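Local coordinates for protein uracil-dna glycosylase (PDB 4UQM) that is a uracil-DNA glycosylase, an alpha/beta protein of the uracil-DNA glycosylase superfamily captured here in complex with DNA, at residues A[108-113]-A[210-215]; A[166-171]-A[178-183]; A[227-230]-A[234-237]. The protein carries 1 engineered substitution. All coordinates share one frame; numbering follows the deposited sequence. Where two conformers were deposited one is given.

Contact 1: residues A[108-113]-A[210-215]; sequences LRNIYK and LSEQYF. With nucleotides of chain B; nucleotides of chain C.
Asn-110, on helix 106-118, reaches across to Glu-212 in the 3-10 turn of the loop after strand 200-204; with Leu-210 in it, this loop is consistent with the leucine intercalation loop of uracil-DNA glycosylases. The contact illustrates how one amide can serve several partners. Asn-110 ND2 donates to Glu-212 OE1 at 3.0 Å, but the bond is bent, 138° at the hydrogen, and comes from the anti side of the carboxylate, tilted out of both the carboxylate and amide planes. The same ND2 is bonded to Pro-207 O, so this nitrogen has two acceptors, both in or near the loop. At the other end of the amide, Lys-113 NZ donates to Asn-110 OD1 at 3.0 Å, almost straight in line with the carbonyl (175°), which settles which end is oxygen. A water lies 2.8 Å from Glu-212 OE1 and makes a weak bond with Lys-113 NZ, while Glu-212 OE2 stands 2.8 Å from OP1 of DG11 of chain C.

Beside this polar pair, Phe-215, its CG anti to the backbone nitrogen (chi1 172°), turns its ring edge to the helix backbone: CE2 lies 3.6 Å from Asn-110 O, close to the ring plane. Its CZ brushes Ile-111 CG1, the two side chains meeting nearly at right angles. Trp-183 packs against Phe-215 edge-to-face. Earlier in the loop, Leu-210 enters the DNA between two nucleotides of chain B: CB lies 3.6 Å from O4' of DG10, and CD2 rests 3.5 Å from C5 of the DA8 base.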
# COMPACT_ATOMS: atom_id res chain seq x y z
N LEU A 108 10.08 -0.01 -7.96
CA LEU A 108 10.63 -0.96 -7.02
C LEU A 108 12.16 -1.01 -7.13
O LEU A 108 12.85 -1.16 -6.12
CB LEU A 108 9.99 -2.33 -7.17
CG LEU A 108 10.38 -3.40 -6.11
CD1 LEU A 108 10.15 -2.92 -4.68
CD2 LEU A 108 9.70 -4.73 -6.37
N ARG A 109 12.70 -0.86 -8.34
CA ARG A 109 14.16 -0.70 -8.47
C ARG A 109 14.64 0.44 -7.64
O ARG A 109 15.70 0.35 -7.03
CB ARG A 109 14.57 -0.46 -9.91
CG ARG A 109 14.30 -1.65 -10.75
CD ARG A 109 14.96 -1.56 -12.08
NE ARG A 109 14.41 -2.65 -12.82
CZ ARG A 109 14.83 -3.90 -12.74
NH1 ARG A 109 15.90 -4.24 -11.97
NH2 ARG A 109 14.20 -4.77 -13.49
N ASN A 110 13.87 1.54 -7.63
CA ASN A 110 14.28 2.70 -6.83
C ASN A 110 14.12 2.44 -5.34
O ASN A 110 14.98 2.86 -4.57
CB ASN A 110 13.50 3.92 -7.28
CG ASN A 110 14.01 4.48 -8.58
OD1 ASN A 110 15.11 4.15 -9.03
ND2 ASN A 110 13.26 5.39 -9.18
N ILE A 111 13.05 1.79 -4.92
CA ILE A 111 12.92 1.34 -3.56
C ILE A 111 14.16 0.53 -3.13
O ILE A 111 14.71 0.71 -2.03
CB ILE A 111 11.60 0.56 -3.34
CG1 ILE A 111 10.40 1.53 -3.31
CG2 ILE A 111 11.61 -0.27 -2.06
CD1 ILE A 111 9.09 0.81 -3.56
N TYR A 112 14.53 -0.43 -3.97
CA TYR A 112 15.74 -1.26 -3.70
C TYR A 112 17.02 -0.41 -3.60
O TYR A 112 17.87 -0.67 -2.74
CB TYR A 112 15.91 -2.34 -4.74
CG TYR A 112 14.94 -3.53 -4.69
CD1 TYR A 112 14.02 -3.69 -3.65
CD2 TYR A 112 14.92 -4.46 -5.72
CE1 TYR A 112 13.17 -4.75 -3.61
CE2 TYR A 112 14.05 -5.56 -5.70
CZ TYR A 112 13.18 -5.71 -4.63
OH TYR A 112 12.33 -6.77 -4.62
N LYS A 113 17.15 0.61 -4.44
CA LYS A 113 18.34 1.51 -4.40
C LYS A 113 18.38 2.23 -3.08
O LYS A 113 19.45 2.33 -2.44
CB LYS A 113 18.34 2.54 -5.57
CG LYS A 113 18.68 1.96 -6.94
CD LYS A 113 18.59 3.01 -8.06
CE LYS A 113 17.85 2.49 -9.27
NZ LYS A 113 17.71 3.50 -10.35
N LEU A 210 9.96 9.13 -12.32
CA LEU A 210 9.47 10.47 -12.67
C LEU A 210 9.38 11.41 -11.47
O LEU A 210 9.14 12.61 -11.68
CB LEU A 210 8.10 10.40 -13.29
CG LEU A 210 7.94 9.52 -14.53
CD1 LEU A 210 6.50 9.54 -15.02
CD2 LEU A 210 8.93 9.88 -15.59
N SER A 211 9.57 10.90 -10.26
CA SER A 211 9.63 11.70 -9.06
C SER A 211 10.82 11.36 -8.16
O SER A 211 10.85 11.78 -6.98
CB SER A 211 8.33 11.52 -8.29
OG SER A 211 7.99 10.13 -8.17
N GLU A 212 11.78 10.59 -8.68
CA GLU A 212 12.78 10.00 -7.80
C GLU A 212 13.64 11.01 -7.07
O GLU A 212 14.11 10.71 -5.95
CB GLU A 212 13.63 8.96 -8.53
CG GLU A 212 14.54 9.59 -9.57
CD GLU A 212 15.34 8.61 -10.39
OE1 GLU A 212 14.92 7.47 -10.59
OE2 GLU A 212 16.44 9.00 -10.84
N GLN A 213 13.83 12.22 -7.64
CA GLN A 213 14.56 13.25 -6.91
C GLN A 213 13.92 13.62 -5.56
O GLN A 213 14.60 14.14 -4.67
CB GLN A 213 14.70 14.52 -7.76
CG GLN A 213 13.40 15.27 -8.06
CD GLN A 213 13.60 16.51 -8.92
OE1 GLN A 213 12.81 16.78 -9.82
NE2 GLN A 213 14.64 17.25 -8.65
N TYR A 214 12.60 13.40 -5.45
CA TYR A 214 11.84 13.68 -4.22
C TYR A 214 11.77 12.49 -3.24
O TYR A 214 11.15 12.59 -2.19
CB TYR A 214 10.46 14.16 -4.58
CG TYR A 214 10.42 15.39 -5.44
CD1 TYR A 214 10.69 16.64 -4.91
CD2 TYR A 214 10.04 15.32 -6.78
CE1 TYR A 214 10.65 17.79 -5.71
CE2 TYR A 214 10.00 16.44 -7.58
CZ TYR A 214 10.27 17.68 -7.05
OH TYR A 214 10.19 18.83 -7.84
N PHE A 215 12.35 11.36 -3.65
CA PHE A 215 12.35 10.11 -2.88
C PHE A 215 13.74 9.70 -2.37
O PHE A 215 13.90 9.36 -1.19
CB PHE A 215 11.78 8.99 -3.76
CG PHE A 215 11.91 7.62 -3.15
CD1 PHE A 215 11.07 7.23 -2.13
CD2 PHE A 215 12.86 6.70 -3.61
CE1 PHE A 215 11.17 5.95 -1.56
CE2 PHE A 215 13.01 5.43 -3.02
CZ PHE A 215 12.15 5.09 -2.01
P DG B 10 4.00 7.63 -12.11
OP1 DG B 10 3.28 8.67 -12.82
OP2 DG B 10 5.01 6.90 -12.77
O5' DG B 10 4.61 8.18 -10.75
C5' DG B 10 3.98 9.16 -9.97
C4' DG B 10 4.98 10.20 -9.56
O4' DG B 10 5.58 10.72 -10.76
C3' DG B 10 4.38 11.39 -8.83
O3' DG B 10 5.22 11.76 -7.74
C2' DG B 10 4.29 12.46 -9.91
C1' DG B 10 5.44 12.12 -10.82
N9 DG B 10 5.25 12.50 -12.22
C8 DG B 10 4.41 11.90 -13.13
N7 DG B 10 4.44 12.47 -14.30
C5 DG B 10 5.35 13.51 -14.16
C6 DG B 10 5.77 14.49 -15.09
O6 DG B 10 5.42 14.64 -16.25
N1 DG B 10 6.70 15.35 -14.53
C2 DG B 10 7.16 15.28 -13.24
N2 DG B 10 8.06 16.20 -12.88
N3 DG B 10 6.75 14.39 -12.36
C4 DG B 10 5.86 13.54 -12.88
P DA B 8 4.53 2.62 -19.02
OP1 DA B 8 4.32 1.43 -19.88
OP2 DA B 8 3.43 3.54 -18.60
O5' DA B 8 5.51 2.33 -17.79
C5' DA B 8 5.58 3.31 -16.76
C4' DA B 8 6.84 3.16 -15.95
O4' DA B 8 7.96 3.74 -16.65
C3' DA B 8 6.75 3.89 -14.62
O3' DA B 8 7.42 3.18 -13.59
C2' DA B 8 7.46 5.20 -14.86
C1' DA B 8 8.45 4.88 -15.96
N9 DA B 8 8.61 5.97 -16.92
C8 DA B 8 9.79 6.48 -17.41
N7 DA B 8 9.63 7.49 -18.22
C5 DA B 8 8.26 7.69 -18.26
C6 DA B 8 7.45 8.63 -18.92
N6 DA B 8 7.94 9.58 -19.73
N1 DA B 8 6.12 8.54 -18.75
C2 DA B 8 5.63 7.60 -17.92
N3 DA B 8 6.29 6.67 -17.24
C4 DA B 8 7.62 6.76 -17.45
P DG C 11 18.43 7.24 -13.83
OP1 DG C 11 18.00 7.24 -12.42
OP2 DG C 11 19.48 8.15 -14.27
O5' DG C 11 18.93 5.79 -14.23
C5' DG C 11 18.08 4.65 -14.08
C4' DG C 11 17.97 3.94 -15.40
O4' DG C 11 17.10 4.68 -16.28
C3' DG C 11 19.28 3.76 -16.16
O3' DG C 11 19.20 2.55 -16.90
C2' DG C 11 19.21 4.82 -17.23
C1' DG C 11 17.74 4.75 -17.55
N9 DG C 11 17.18 5.86 -18.31
C8 DG C 11 17.83 6.98 -18.75
N7 DG C 11 17.10 7.74 -19.50
C5 DG C 11 15.88 7.08 -19.57
C6 DG C 11 14.69 7.44 -20.24
O6 DG C 11 14.45 8.44 -20.90
N1 DG C 11 13.71 6.47 -20.07
C2 DG C 11 13.85 5.33 -19.33
N2 DG C 11 12.80 4.51 -19.30
N3 DG C 11 14.96 4.98 -18.71
C4 DG C 11 15.93 5.90 -18.87
O HOH W 1 15.43 5.16 -12.14

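Contact 2: residues A[166-171]-A[178-183]; sequences AVIKAV and VVFILW
A single methyl, CG1 of Val-171, marks the tight part of this contact between helix 160-172 and strand 179-183. It lies 3.6 Å from CZ of Phe-180 and 3.7 Å from CG1 of Val-178, and so fills the corner where these two side chains come together. The torsion of Val-171 explains this: CG1 stands opposite the backbone nitrogen (chi1 178°) and projects over the start of the strand. Val-178 also supports the ring itself, its CG1 lying 3.7 Å above one face of Phe-180, displaced toward the rim.

One turn back along the helix the fit is easier. In the conformer described, one of two modelled, Ile-168 brings CD1 to the edge of the Phe-180 ring, 4.0 Å from CD2 and near the ring plane; farther along the strand, CD2 of Leu-182 stays 5.0 Å from CD1 of Ile-168. On the outer side of the helix Lys-169 turns away toward solvent.

The touching side chains are all apolar, an example of a helix laid on the face of a parallel alpha/beta sheet. The helix belongs to the connection between parallel strands 138-142 and 179-183, and strand 77-81 runs between those two. Helix 25-35 covers another side of it, with Trp-27 touching Val-167 and Val-171. Across the sheet, helix 220-230 packs on Val-179 and Ile-181, while Leu-78 of strand 77-81 adjoins Phe-180.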
# COMPACT_ATOMS: atom_id res chain seq x y z
N ALA A 166 -10.94 5.48 5.14
CA ALA A 166 -11.47 4.62 6.19
C ALA A 166 -10.43 3.60 6.66
O ALA A 166 -10.35 3.31 7.87
CB ALA A 166 -12.76 3.94 5.73
N VAL A 167 -9.61 3.10 5.75
CA VAL A 167 -8.54 2.17 6.13
C VAL A 167 -7.52 2.88 7.02
O VAL A 167 -7.17 2.39 8.09
CB VAL A 167 -7.88 1.54 4.90
CG1 VAL A 167 -6.64 0.72 5.28
CG2 VAL A 167 -8.85 0.68 4.09
N ILE A 168 -7.08 4.06 6.59
CA ILE A 168 -6.16 4.92 7.38
C ILE A 168 -6.75 5.19 8.75
O ILE A 168 -6.07 5.06 9.76
CB ILE A 168 -5.95 6.28 6.67
CG1 ILE A 168 -5.07 6.13 5.42
CG2 ILE A 168 -5.38 7.33 7.64
CD1 ILE A 168 -3.60 5.93 5.72
N LYS A 169 -8.03 5.59 8.80
CA LYS A 169 -8.68 5.87 10.07
C LYS A 169 -8.72 4.65 10.99
O LYS A 169 -8.52 4.80 12.19
CB LYS A 169 -10.10 6.43 9.86
CG LYS A 169 -10.04 7.89 9.34
CD LYS A 169 -11.44 8.43 9.11
CE LYS A 169 -11.51 9.56 8.06
NZ LYS A 169 -12.90 9.93 7.64
N ALA A 170 -8.96 3.45 10.44
CA ALA A 170 -9.01 2.24 11.28
C ALA A 170 -7.64 1.93 11.90
O ALA A 170 -7.53 1.55 13.08
CB ALA A 170 -9.46 1.07 10.47
N VAL A 171 -6.59 2.09 11.10
CA VAL A 171 -5.22 1.91 11.60
C VAL A 171 -4.88 3.01 12.60
O VAL A 171 -4.30 2.72 13.64
CB VAL A 171 -4.23 1.89 10.43
CG1 VAL A 171 -2.82 1.76 10.92
CG2 VAL A 171 -4.55 0.70 9.49
N VAL A 178 2.00 2.85 15.02
CA VAL A 178 2.09 2.52 13.62
C VAL A 178 2.89 3.61 12.93
O VAL A 178 2.70 4.83 13.18
CB VAL A 178 0.69 2.39 12.99
CG1 VAL A 178 0.79 2.17 11.53
CG2 VAL A 178 -0.05 1.23 13.65
N VAL A 179 3.78 3.20 12.05
CA VAL A 179 4.48 4.12 11.17
C VAL A 179 3.79 4.16 9.83
O VAL A 179 3.66 3.13 9.15
CB VAL A 179 5.97 3.73 11.03
CG1 VAL A 179 6.71 4.70 10.10
CG2 VAL A 179 6.69 3.56 12.38
N PHE A 180 3.35 5.33 9.43
CA PHE A 180 2.74 5.57 8.15
C PHE A 180 3.75 6.20 7.22
O PHE A 180 4.27 7.29 7.53
CB PHE A 180 1.56 6.54 8.30
CG PHE A 180 0.41 6.02 9.16
CD1 PHE A 180 0.48 6.02 10.55
CD2 PHE A 180 -0.76 5.58 8.56
CE1 PHE A 180 -0.61 5.62 11.31
CE2 PHE A 180 -1.86 5.13 9.32
CZ PHE A 180 -1.77 5.15 10.70
N ILE A 181 4.00 5.55 6.10
CA ILE A 181 4.91 6.03 5.05
C ILE A 181 4.07 6.44 3.85
O ILE A 181 3.46 5.61 3.21
CB ILE A 181 5.95 4.93 4.63
CG1 ILE A 181 6.73 4.43 5.86
CG2 ILE A 181 6.85 5.43 3.51
CD1 ILE A 181 7.61 3.23 5.49
N LEU A 182 4.07 7.76 3.57
CA LEU A 182 3.19 8.33 2.53
C LEU A 182 4.10 8.70 1.38
O LEU A 182 4.90 9.66 1.46
CB LEU A 182 2.45 9.54 3.10
CG LEU A 182 1.69 9.27 4.42
CD1 LEU A 182 0.96 10.55 4.86
CD2 LEU A 182 0.72 8.10 4.28
N TRP A 183 3.97 7.95 0.28
CA TRP A 183 4.78 8.15 -0.91
C TRP A 183 3.98 8.79 -2.02
O TRP A 183 3.18 8.11 -2.67
CB TRP A 183 5.34 6.81 -1.42
CG TRP A 183 6.52 6.32 -0.55
CD1 TRP A 183 7.33 7.06 0.27
CD2 TRP A 183 7.03 4.98 -0.51
NE1 TRP A 183 8.33 6.26 0.82
CE2 TRP A 183 8.14 4.98 0.35
CE3 TRP A 183 6.66 3.79 -1.12
CZ2 TRP A 183 8.86 3.79 0.59
CZ3 TRP A 183 7.36 2.64 -0.86
CH2 TRP A 183 8.42 2.65 -0.00

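Contact 3: residues A[227-230]-A[234-237]; sequences ALEK and GPVE
Leu-228 shows how a chain leaving a helix can fold back on the last turn without any direct hydrogen bond between the two segments. Its CB lies 3.7 Å from Gly-234 O, and CG keeps to the same carbonyl at 4.2 Å. At the branch point the two methyls part company. CD1 continues along the returning chain, 3.7 Å from Gly-234 O and 4.0 Å from CG2 of Val-236, whereas CD2 heads into the sheet and meets CG2 of Val-179. CG lies opposite the carbonyl carbon of Leu-228 (chi1 -68°), which carries it toward the returning chain.

Helix 220-230 flanks the central parallel sheet of this alpha/beta fold, and residues 234-237 run alongside its C-terminal turn. Val-77 of strand 77-81 touches both Leu-228 and Val-236, joining the turn to the sheet. The polar backbone finds partners nearby: Gly-234 O accepts from Lys-76 NZ, and Val-236 N donates to Asn-225 OD1, one turn before Leu-228 in the helix.

Nearer the surface, Glu-229 stretches its extended side chain across Pro-235, with OE2 3.5 Å from the ring carbon CB and 3.6 Å from CG.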
# COMPACT_ATOMS: atom_id res chain seq x y z
N ALA A 227 11.69 4.37 14.84
CA ALA A 227 10.42 4.66 15.49
C ALA A 227 9.80 3.42 16.14
O ALA A 227 9.25 3.47 17.25
CB ALA A 227 9.44 5.31 14.52
N LEU A 228 9.79 2.30 15.41
CA LEU A 228 9.24 1.06 15.98
C LEU A 228 9.99 0.68 17.23
O LEU A 228 9.40 0.37 18.26
CB LEU A 228 9.26 -0.07 14.97
CG LEU A 228 8.30 0.12 13.78
CD1 LEU A 228 8.58 -0.86 12.65
CD2 LEU A 228 6.86 0.03 14.27
N GLU A 229 11.33 0.72 17.14
CA GLU A 229 12.14 0.29 18.27
C GLU A 229 11.93 1.16 19.48
O GLU A 229 11.82 0.64 20.61
CB GLU A 229 13.59 0.31 17.85
CG GLU A 229 13.93 -0.84 16.94
CD GLU A 229 15.23 -0.62 16.16
OE1 GLU A 229 15.94 0.34 16.44
OE2 GLU A 229 15.50 -1.34 15.19
N LYS A 230 11.81 2.46 19.29
CA LYS A 230 11.58 3.37 20.42
C LYS A 230 10.23 3.15 21.12
O LYS A 230 10.10 3.46 22.30
CB LYS A 230 11.72 4.84 20.00
CG LYS A 230 13.08 5.22 19.45
CD LYS A 230 14.21 5.29 20.46
CE LYS A 230 15.55 5.50 19.74
NZ LYS A 230 15.54 6.77 18.93
N GLY A 234 9.02 -4.38 17.41
CA GLY A 234 10.14 -4.89 16.69
C GLY A 234 10.30 -4.20 15.34
O GLY A 234 9.32 -3.80 14.72
N PRO A 235 11.53 -4.10 14.89
CA PRO A 235 11.80 -3.53 13.56
C PRO A 235 11.32 -4.46 12.48
O PRO A 235 11.10 -5.63 12.71
CB PRO A 235 13.30 -3.43 13.52
CG PRO A 235 13.82 -4.43 14.51
CD PRO A 235 12.76 -4.60 15.54
N VAL A 236 11.14 -3.89 11.32
CA VAL A 236 10.91 -4.69 10.13
C VAL A 236 12.22 -5.26 9.61
O VAL A 236 13.25 -4.60 9.57
CB VAL A 236 10.30 -3.81 8.99
CG1 VAL A 236 10.16 -4.58 7.67
CG2 VAL A 236 8.94 -3.25 9.41
N GLU A 237 12.18 -6.53 9.20
CA GLU A 237 13.27 -7.10 8.45
C GLU A 237 13.06 -6.78 6.98
O GLU A 237 12.22 -7.40 6.31
CB GLU A 237 13.30 -8.60 8.66
CG GLU A 237 14.31 -9.31 7.79
CD GLU A 237 15.70 -8.89 8.13
OE1 GLU A 237 16.22 -9.33 9.16
OE2 GLU A 237 16.25 -8.04 7.43

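Followed from the N terminus, the chain passes strand 77-81 and enters helix 106-118, where contact 1 opens. Before it closes, contact 2 both opens and closes: helix 160-172 returns within a few residues to strand 179-183, so this short helix-to-strand connection lies wholly within the longer loop. Residues 210-215 then complete contact 1 beside the DNA. Contact 3 follows in series, a local reversal after helix 220-230. Strand 179-183 connects all three: Trp-183 at its end packs on Ile-111 of contact 1, and Val-179 near its start packs on Ala-227 of contact 3. Contacts 1 and 3 themselves do not touch.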